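Local coordinates for autophagy protein 5 (PDB 2DYO), which takes part in autophagic vesicle formation and in cytoplasm-to-vacuole transport, and is required for mitophagy and nucleophagy in budding yeast, at residues Val49-Met52 / Pro53-Trp56; Ser139-Gln142 / Ala143-Trp147. All coordinates share one frame; numbering follows the deposited sequence.

Contact 1 (Val49-Met52 / Pro53-Trp56); sequences VNYM and PLIW
Met52 and Trp56, one helical turn apart, extend together from the helix, so that the thioether end of the methionine comes up against the indole. Its methyl carbon does the touching: Met52 CE lies 3.5 Å from Trp56 NE1 and stays close to CE2 and CZ2. The sulfur stands farther back, with Met52 SD 5.5 Å from the centroid of the five-membered ring and oblique to it, a Met-aromatic contact. Bends at chi2 (-45°) and chi3 (-64°) fold the methionine chain back and carry CE to the indole. Met52 SD itself meets Ile55 CD1 at 4.0 Å. An alanine in place of Trp56 would probably leave the Met52 methyl without its aromatic neighbour and the bent thioether freer to turn. The backbone carrying these side chains closes the first turn of helix 52-59, in the ubiquitin-like UblA domain, with Tyr51, the last residue of a 3-10 segment, at the N-cap. Trp56 N donates to Met52 O at 2.8 Å in an almost straight bond (176°), and Ile55 N donates to Tyr51 O at 3.0 Å. Pro53, which has no N-H to give, fills the first turn; the peptide link brings its CD to 3.4 Å from Met52 CB, inside usual van der Waals distance. A water spans the start of the helix, donating to Asn50 O and accepting from Leu54 N at 3.1 Å. Farther out, Leu54 CD2 sits at the edge of the Tyr51 ring, near its plane, 4.3 Å from Tyr51 CD2. The ring also packs on Ile40, Val42 and Pro43 of strand 37-43, and Tyr51 OH is hydrogen-bonded to the backbone of the other protein's chain in the assembly.

Contact 2 (Ser139-Gln142 / Ala143-Trp147); sequences SKTQ and AEKFW
Thr141 and Lys145 leave the start of helix 142-159 in the same direction; a type I beta turn from Ser139 to Gln142 leads the chain into this first helical turn of the alpha-helical region, with Thr141 at the N-cap. The side-chain touch is light: Lys145 CG stands 4.0 Å from Thr141 OG1. The same CG lies closer to the backbone, 3.3 Å from Thr141 O, because it is turned beside its own backbone N (chi1 -75°), after which a bend at chi2 leads the amine away. The Thr141 side chain makes no capping bond; its carbonyl takes the first helical hydrogen bond, from Lys145 N at 2.9 Å, close to straight at 166°. One residue on, Phe146 N reaches Gln142 O at 3.2 Å, arriving tilted from the carbonyl plane. Gln142 and Phe146 send their side chains off elsewhere. The glutamine, extended with CG opposite its backbone N (chi1 173°), turns its amide to the preceding loop, where OE1 accepts from Ala137 N and NE2 donates to Pro135 O; both polar ends of the amide are thus held, which should fix its rotation. The phenylalanine packs on Asn87. Glu144 is likewise extended, and waters join it to the turn. One of them accepts from Glu144 N at 2.9 Å and donates to Lys140 O, giving an amide of the first helical turn a partner. A second water donates to Glu144 OE1 at 2.6 Å, and its other bond, to Lys140 O, is weak at 3.4 Å.

Contacts 1 and 2 are two helix starts in series along the chain, their centres about 13 Å apart, and they meet directly. Val49 CG1 packs on Ala143 CB at 3.5 Å and Asn50 ND2 approaches the same methyl at 3.8 Å, while Val49 CG2 lies 3.9 Å from Gln142 OE1. The 3-10 segment leading into helix 52-59 of the UblA domain thus rests against the first turn of helix 142-159 of the alpha-helical region. Trp177 of helix 170-182 touches both Asn50 and Ala143, and so packs against residues of both contacts. Lys152, farther along helix 142-159, is the site of ATG12 conjugation, a cross-link absent from this structure.

Contact 1 (Val49-Met52 / Pro53-Trp56)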
loop_
_atom_site.group_PDB
_atom_site.type_symbol
_atom_site.label_atom_id
_atom_site.label_comp_id
_atom_site.label_asym_id
_atom_site.label_seq_id
_atom_site.Cartn_x
_atom_site.Cartn_y
_atom_site.Cartn_z
ATOM N N VAL A 49 -7.264 1.103 -6.680
ATOM C CA VAL A 49 -7.716 1.571 -7.978
ATOM C C VAL A 49 -7.462 0.573 -9.114
ATOM O O VAL A 49 -8.090 0.649 -10.176
ATOM C CB VAL A 49 -7.092 2.939 -8.272
ATOM C CG1 VAL A 49 -5.848 2.803 -9.116
ATOM C CG2 VAL A 49 -8.134 3.862 -8.875
ATOM N N ASN A 50 -6.564 -0.381 -8.893
ATOM C CA ASN A 50 -6.295 -1.396 -9.907
ATOM C C ASN A 50 -7.476 -2.363 -10.045
ATOM O O ASN A 50 -7.473 -3.250 -10.910
ATOM C CB ASN A 50 -5.026 -2.170 -9.554
ATOM C CG ASN A 50 -3.781 -1.345 -9.784
ATOM O OD1 ASN A 50 -2.689 -1.678 -9.323
ATOM N ND2 ASN A 50 -3.941 -0.260 -10.529
ATOM N N TYR A 51 -8.488 -2.189 -9.199
ATOM C CA TYR A 51 -9.653 -3.056 -9.250
ATOM C C TYR A 51 -10.913 -2.392 -9.806
ATOM O O TYR A 51 -12.002 -2.960 -9.731
ATOM C CB TYR A 51 -9.918 -3.651 -7.859
ATOM C CG TYR A 51 -8.748 -4.484 -7.393
ATOM C CD1 TYR A 51 -7.614 -3.879 -6.854
ATOM C CD2 TYR A 51 -8.707 -5.854 -7.635
ATOM C CE1 TYR A 51 -6.462 -4.617 -6.586
ATOM C CE2 TYR A 51 -7.565 -6.602 -7.372
ATOM C CZ TYR A 51 -6.443 -5.973 -6.852
ATOM O OH TYR A 51 -5.295 -6.697 -6.653
ATOM N N MET A 52 -10.769 -1.198 -10.373
ATOM C CA MET A 52 -11.919 -0.511 -10.954
ATOM C C MET A 52 -12.494 -1.277 -12.147
ATOM O O MET A 52 -13.715 -1.362 -12.308
ATOM C CB MET A 52 -11.544 0.911 -11.378
ATOM C CG MET A 52 -11.299 1.841 -10.207
ATOM S SD MET A 52 -12.563 1.666 -8.922
ATOM C CE MET A 52 -14.036 2.201 -9.788
ATOM N N PRO A 53 -11.624 -1.835 -13.008
ATOM C CA PRO A 53 -12.126 -2.587 -14.164
ATOM C C PRO A 53 -13.016 -3.742 -13.709
ATOM O O PRO A 53 -14.085 -3.986 -14.275
ATOM C CB PRO A 53 -10.844 -3.078 -14.836
ATOM C CG PRO A 53 -9.883 -1.964 -14.553
ATOM C CD PRO A 53 -10.160 -1.676 -13.088
ATOM N N LEU A 54 -12.561 -4.446 -12.676
ATOM C CA LEU A 54 -13.294 -5.577 -12.118
ATOM C C LEU A 54 -14.640 -5.108 -11.566
ATOM O O LEU A 54 -15.661 -5.777 -11.732
ATOM C CB LEU A 54 -12.470 -6.223 -10.999
ATOM C CG LEU A 54 -13.070 -7.436 -10.288
ATOM C CD1 LEU A 54 -13.063 -8.627 -11.231
ATOM C CD2 LEU A 54 -12.258 -7.752 -9.035
ATOM N N ILE A 55 -14.631 -3.956 -10.906
ATOM C CA ILE A 55 -15.847 -3.395 -10.334
ATOM C C ILE A 55 -16.832 -2.972 -11.423
ATOM O O ILE A 55 -17.995 -3.390 -11.427
ATOM C CB ILE A 55 -15.525 -2.171 -9.450
ATOM C CG1 ILE A 55 -14.718 -2.616 -8.226
ATOM C CG2 ILE A 55 -16.814 -1.476 -9.021
ATOM C CD1 ILE A 55 -14.344 -1.486 -7.288
ATOM N N TRP A 56 -16.367 -2.141 -12.347
ATOM C CA TRP A 56 -17.218 -1.670 -13.427
ATOM C C TRP A 56 -17.836 -2.823 -14.213
ATOM O O TRP A 56 -19.043 -2.832 -14.463
ATOM C CB TRP A 56 -16.417 -0.760 -14.362
ATOM C CG TRP A 56 -16.090 0.582 -13.759
ATOM C CD1 TRP A 56 -14.869 1.194 -13.730
ATOM C CD2 TRP A 56 -17.003 1.479 -13.117
ATOM N NE1 TRP A 56 -14.964 2.417 -13.110
ATOM C CE2 TRP A 56 -16.264 2.618 -12.724
ATOM C CE3 TRP A 56 -18.375 1.435 -12.838
ATOM C CZ2 TRP A 56 -16.851 3.702 -12.065
ATOM C CZ3 TRP A 56 -18.960 2.515 -12.182
ATOM C CH2 TRP A 56 -18.196 3.633 -11.804
HETATM O O HOH W 1 -9.554 -4.962 -12.197
#

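Contact 2 (Ser139-Gln142 / Ala143-Trp147)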
loop_
_atom_site.group_PDB
_atom_site.type_symbol
_atom_site.label_atom_id
_atom_site.label_comp_id
_atom_site.label_asym_id
_atom_site.label_seq_id
_atom_site.Cartn_x
_atom_site.Cartn_y
_atom_site.Cartn_z
ATOM N N SER A 139 -9.354 7.958 -16.591
ATOM C CA SER A 139 -8.078 7.817 -17.289
ATOM C C SER A 139 -7.423 6.527 -16.795
ATOM O O SER A 139 -6.992 6.453 -15.643
ATOM C CB SER A 139 -7.184 9.024 -16.970
ATOM O OG SER A 139 -5.929 8.929 -17.616
ATOM N N LYS A 140 -7.343 5.523 -17.668
ATOM C CA LYS A 140 -6.775 4.216 -17.318
ATOM C C LYS A 140 -5.268 4.176 -17.031
ATOM O O LYS A 140 -4.698 3.100 -16.836
ATOM C CB LYS A 140 -7.102 3.200 -18.414
ATOM C CG LYS A 140 -6.142 3.225 -19.595
ATOM C CD LYS A 140 -6.717 2.512 -20.813
ATOM C CE LYS A 140 -7.072 1.060 -20.531
ATOM N NZ LYS A 140 -7.598 0.401 -21.762
ATOM N N THR A 141 -4.622 5.336 -17.015
ATOM C CA THR A 141 -3.192 5.394 -16.723
ATOM C C THR A 141 -2.964 6.179 -15.432
ATOM O O THR A 141 -1.826 6.466 -15.067
ATOM C CB THR A 141 -2.402 6.100 -17.842
ATOM O OG1 THR A 141 -2.910 7.427 -18.014
ATOM C CG2 THR A 141 -2.513 5.333 -19.153
ATOM N N GLN A 142 -4.052 6.525 -14.748
ATOM C CA GLN A 142 -3.973 7.288 -13.502
ATOM C C GLN A 142 -3.011 6.705 -12.464
ATOM O O GLN A 142 -2.158 7.421 -11.924
ATOM C CB GLN A 142 -5.363 7.426 -12.866
ATOM C CG GLN A 142 -5.326 8.069 -11.482
ATOM C CD GLN A 142 -6.691 8.161 -10.825
ATOM O OE1 GLN A 142 -7.467 7.203 -10.832
ATOM N NE2 GLN A 142 -6.982 9.311 -10.237
ATOM N N ALA A 143 -3.159 5.417 -12.168
ATOM C CA ALA A 143 -2.302 4.767 -11.175
ATOM C C ALA A 143 -0.852 4.695 -11.651
ATOM O O ALA A 143 0.069 5.071 -10.923
ATOM C CB ALA A 143 -2.824 3.368 -10.873
ATOM N N GLU A 144 -0.648 4.211 -12.871
ATOM C CA GLU A 144 0.701 4.113 -13.416
ATOM C C GLU A 144 1.425 5.455 -13.398
ATOM O O GLU A 144 2.594 5.528 -13.003
ATOM C CB GLU A 144 0.661 3.562 -14.846
ATOM C CG GLU A 144 2.000 3.629 -15.565
ATOM C CD GLU A 144 1.981 2.921 -16.910
ATOM O OE1 GLU A 144 0.912 2.913 -17.564
ATOM O OE2 GLU A 144 3.040 2.387 -17.312
ATOM N N LYS A 145 0.745 6.517 -13.819
ATOM C CA LYS A 145 1.358 7.842 -13.836
ATOM C C LYS A 145 1.783 8.272 -12.437
ATOM O O LYS A 145 2.900 8.753 -12.238
ATOM C CB LYS A 145 0.397 8.888 -14.417
ATOM C CG LYS A 145 0.240 8.827 -15.935
ATOM C CD LYS A 145 1.536 9.198 -16.643
ATOM C CE LYS A 145 1.366 9.191 -18.158
ATOM N NZ LYS A 145 2.652 9.512 -18.841
ATOM N N PHE A 146 0.890 8.104 -11.469
ATOM C CA PHE A 146 1.180 8.479 -10.092
ATOM C C PHE A 146 2.315 7.631 -9.522
ATOM O O PHE A 146 3.231 8.140 -8.877
ATOM C CB PHE A 146 -0.057 8.287 -9.212
ATOM C CG PHE A 146 0.157 8.686 -7.779
ATOM C CD1 PHE A 146 -0.004 10.009 -7.379
ATOM C CD2 PHE A 146 0.586 7.750 -6.840
ATOM C CE1 PHE A 146 0.259 10.396 -6.070
ATOM C CE2 PHE A 146 0.850 8.132 -5.526
ATOM C CZ PHE A 146 0.689 9.450 -5.143
ATOM N N TRP A 147 2.226 6.327 -9.753
ATOM C CA TRP A 147 3.213 5.375 -9.255
ATOM C C TRP A 147 4.608 5.623 -9.829
ATOM O O TRP A 147 5.607 5.585 -9.103
ATOM C CB TRP A 147 2.760 3.962 -9.599
ATOM C CG TRP A 147 3.725 2.897 -9.205
ATOM C CD1 TRP A 147 3.916 2.377 -7.955
ATOM C CD2 TRP A 147 4.599 2.178 -10.079
ATOM N NE1 TRP A 147 4.855 1.369 -8.002
ATOM C CE2 TRP A 147 5.293 1.232 -9.294
ATOM C CE3 TRP A 147 4.870 2.248 -11.454
ATOM C CZ2 TRP A 147 6.227 0.350 -9.841
ATOM C CZ3 TRP A 147 5.799 1.371 -11.998
ATOM C CH2 TRP A 147 6.469 0.436 -11.191
HETATM O O HOH W 2 -2.643 2.881 -14.443
HETATM O O HOH W 3 -1.503 1.956 -17.194
#